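Pre-crRNA processing endonuclease (Streptococcus mutans, PDB 4R0J) probably cleaves precursor CRISPR RNA as a Cas5-family endonuclease of the type I-C antiviral defence system. Local coordinates at residues R9-R14 and F103-N108. Sequence-based numbering, arbitrary orientation. Where two conformers were deposited one is given.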
loop_
_atom_site.group_PDB
_atom_site.type_symbol
_atom_site.label_atom_id
_atom_site.label_comp_id
_atom_site.label_asym_id
_atom_site.label_seq_id
_atom_site.Cartn_x
_atom_site.Cartn_y
_atom_site.Cartn_z
ATOM N N ARG A 9 0.322 13.563 -10.761
ATOM C CA ARG A 9 -0.824 13.959 -9.961
ATOM C C ARG A 9 -1.086 12.907 -8.881
ATOM O O ARG A 9 -0.599 11.780 -8.934
ATOM C CB ARG A 9 -2.065 14.168 -10.832
ATOM C CG ARG A 9 -2.694 12.890 -11.362
ATOM C CD ARG A 9 -4.005 13.195 -12.064
ATOM N NE ARG A 9 -4.695 11.999 -12.544
ATOM C CZ ARG A 9 -5.527 11.259 -11.813
ATOM N NH1 ARG A 9 -5.772 11.566 -10.541
ATOM N NH2 ARG A 9 -6.113 10.201 -12.356
ATOM N N ASN A 10 -1.808 13.311 -7.835
ATOM C CA ASN A 10 -2.192 12.327 -6.840
ATOM C C ASN A 10 -3.239 11.434 -7.488
ATOM O O ASN A 10 -4.126 11.924 -8.202
ATOM C CB ASN A 10 -2.787 12.998 -5.599
ATOM C CG ASN A 10 -1.727 13.565 -4.677
ATOM O OD1 ASN A 10 -0.709 12.923 -4.411
ATOM N ND2 ASN A 10 -1.965 14.775 -4.175
ATOM N N PHE A 11 -3.131 10.137 -7.247
ATOM C CA PHE A 11 -4.125 9.181 -7.688
ATOM C C PHE A 11 -4.802 8.604 -6.469
ATOM O O PHE A 11 -4.194 8.504 -5.397
ATOM C CB PHE A 11 -3.467 8.043 -8.465
ATOM C CG PHE A 11 -2.935 8.462 -9.799
ATOM C CD1 PHE A 11 -3.776 8.559 -10.894
ATOM C CD2 PHE A 11 -1.593 8.766 -9.962
ATOM C CE1 PHE A 11 -3.283 8.947 -12.138
ATOM C CE2 PHE A 11 -1.094 9.148 -11.202
ATOM C CZ PHE A 11 -1.944 9.246 -12.289
ATOM N N TYR A 12 -6.053 8.197 -6.644
ATOM C CA TYR A 12 -6.813 7.610 -5.551
ATOM C C TYR A 12 -7.469 6.309 -5.982
ATOM O O TYR A 12 -8.187 6.266 -6.985
ATOM C CB TYR A 12 -7.877 8.592 -5.057
ATOM C CG TYR A 12 -7.322 9.953 -4.696
ATOM C CD1 TYR A 12 -7.155 10.931 -5.663
ATOM C CD2 TYR A 12 -6.953 10.255 -3.389
ATOM C CE1 TYR A 12 -6.644 12.171 -5.348
ATOM C CE2 TYR A 12 -6.439 11.504 -3.062
ATOM C CZ TYR A 12 -6.282 12.450 -4.048
ATOM O OH TYR A 12 -5.771 13.687 -3.758
ATOM N N ALA A 13 -7.244 5.267 -5.196
ATOM C CA ALA A 13 -7.783 3.946 -5.480
ATOM C C ALA A 13 -8.509 3.395 -4.270
ATOM O O ALA A 13 -8.077 3.579 -3.132
ATOM C CB ALA A 13 -6.670 3.001 -5.883
ATOM N N ARG A 14 -9.620 2.721 -4.527
ATOM C CA ARG A 14 -10.305 1.956 -3.494
ATOM C C ARG A 14 -10.016 0.462 -3.691
ATOM O O ARG A 14 -10.174 -0.072 -4.788
ATOM C CB ARG A 14 -11.805 2.246 -3.520
ATOM C CG ARG A 14 -12.606 1.354 -2.596
ATOM C CD ARG A 14 -14.045 1.796 -2.501
ATOM N NE ARG A 14 -14.655 1.946 -3.813
ATOM C CZ ARG A 14 -15.681 2.753 -4.068
ATOM N NH1 ARG A 14 -16.210 3.489 -3.094
ATOM N NH2 ARG A 14 -16.176 2.831 -5.298
ATOM N N PHE A 103 -1.708 7.988 -3.691
ATOM C CA PHE A 103 -0.358 7.727 -4.155
ATOM C C PHE A 103 -0.045 8.561 -5.386
ATOM O O PHE A 103 -0.930 9.171 -5.993
ATOM C CB PHE A 103 -0.147 6.230 -4.444
ATOM C CG PHE A 103 -0.920 5.719 -5.626
ATOM C CD1 PHE A 103 -2.263 5.396 -5.512
ATOM C CD2 PHE A 103 -0.294 5.560 -6.858
ATOM C CE1 PHE A 103 -2.972 4.920 -6.611
ATOM C CE2 PHE A 103 -0.999 5.086 -7.958
ATOM C CZ PHE A 103 -2.332 4.762 -7.831
ATOM N N HIS A 104 1.229 8.584 -5.744
ATOM C CA HIS A 104 1.668 9.288 -6.935
ATOM C C HIS A 104 2.894 8.549 -7.408
ATOM O O HIS A 104 3.354 7.628 -6.737
ATOM C CB HIS A 104 2.016 10.744 -6.617
ATOM C CG HIS A 104 3.168 10.906 -5.668
ATOM N ND1 HIS A 104 3.005 10.975 -4.299
ATOM C CD2 HIS A 104 4.500 11.030 -5.897
ATOM C CE1 HIS A 104 4.189 11.127 -3.725
ATOM N NE2 HIS A 104 5.111 11.167 -4.673
ATOM N N PHE A 105 3.416 8.935 -8.567
ATOM C CA PHE A 105 4.697 8.380 -8.987
ATOM C C PHE A 105 5.713 9.464 -9.315
ATOM O O PHE A 105 5.360 10.625 -9.554
ATOM C CB PHE A 105 4.570 7.342 -10.124
ATOM C CG PHE A 105 3.979 7.868 -11.410
ATOM C CD1 PHE A 105 4.775 8.516 -12.359
ATOM C CD2 PHE A 105 2.644 7.641 -11.716
ATOM C CE1 PHE A 105 4.235 8.970 -13.564
ATOM C CE2 PHE A 105 2.101 8.080 -12.915
ATOM C CZ PHE A 105 2.901 8.743 -13.848
ATOM N N ILE A 106 6.982 9.071 -9.251
ATOM C CA ILE A 106 8.097 9.940 -9.566
ATOM C C ILE A 106 9.003 9.126 -10.486
ATOM O O ILE A 106 8.857 7.908 -10.574
ATOM C CB ILE A 106 8.880 10.317 -8.298
ATOM C CG1 ILE A 106 9.425 9.062 -7.615
ATOM C CG2 ILE A 106 7.985 11.122 -7.312
ATOM C CD1 ILE A 106 10.371 9.354 -6.453
ATOM N N TRP A 107 9.949 9.781 -11.139
ATOM C CA TRP A 107 10.893 9.050 -11.982
ATOM C C TRP A 107 11.876 8.288 -11.095
ATOM O O TRP A 107 12.288 8.772 -10.043
ATOM C CB TRP A 107 11.646 9.985 -12.937
ATOM C CG TRP A 107 10.767 10.772 -13.874
ATOM C CD1 TRP A 107 10.886 12.092 -14.185
ATOM C CD2 TRP A 107 9.630 10.290 -14.606
ATOM N NE1 TRP A 107 9.905 12.466 -15.073
ATOM C CE2 TRP A 107 9.110 11.380 -15.337
ATOM C CE3 TRP A 107 8.994 9.044 -14.707
ATOM C CZ2 TRP A 107 7.996 11.264 -16.170
ATOM C CZ3 TRP A 107 7.887 8.929 -15.533
ATOM C CH2 TRP A 107 7.399 10.033 -16.251
ATOM N N ASN A 108 12.247 7.089 -11.526
ATOM C CA ASN A 108 13.138 6.236 -10.760
ATOM C C ASN A 108 14.590 6.680 -10.938
ATOM O O ASN A 108 15.190 6.449 -11.980
ATOM C CB ASN A 108 12.941 4.787 -11.221
ATOM C CG ASN A 108 13.769 3.790 -10.436
ATOM O OD1 ASN A 108 14.634 4.157 -9.637
ATOM N ND2 ASN A 108 13.513 2.506 -10.677
HETATM O O HOH W 1 0.431 10.776 -3.083
#
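Phe11 CB sits over one face of the Phe103 ring, 3.8 Å from its centroid, a CH-pi contact, while Ala13 CB meets the edge of the same ring near its plane. The Phe11 and Phe103 rings are tilted only 28° from each other, but their centroids are 5.7 Å apart and little of one lies over the other. Arg9 CG lies over one face of the Phe11 ring, toward the rim, with Phe103 O and His104 CA near the ring's edge; Phe11 CE1 in turn lies over one face of the Arg9 guanidinium, also toward its rim. Phe11 and Phe103 join two neighbouring antiparallel strands, 11-17 and 97-107, of the sheet in this Cas5-family fold. They form a hydrogen-bonded pair: Phe11 N reaches Phe103 O at 2.7 Å, almost straight at the hydrogen, and Phe103 N returns to Phe11 O at 3.1 Å. Both rings leave the sheet on the side covered by helix 120-132, where Phe11 packs on Met127 and Phe103 on Ile131. With chi1 at 68°, Phe103 CG falls between its backbone N and carbonyl carbon, a placement that carries the ring beneath Phe11 CB. Farther along, Phe11 CE2 touches Phe105 CE2 at 3.8 Å, and the Phe105 ring in turn meets that of Phe57. Asn10, just before the strand, and His104 lie on the side away from the Phe11 and Phe103 rings and run alongside each other, amide and imidazole planes 66° apart. Asn10 OD1, which also accepts a hydrogen bond from Arg7 NH2, takes one from a water at 2.8 Å; that water lies in the plane of the His104 ring, at its edge, 2.9 Å from ND1.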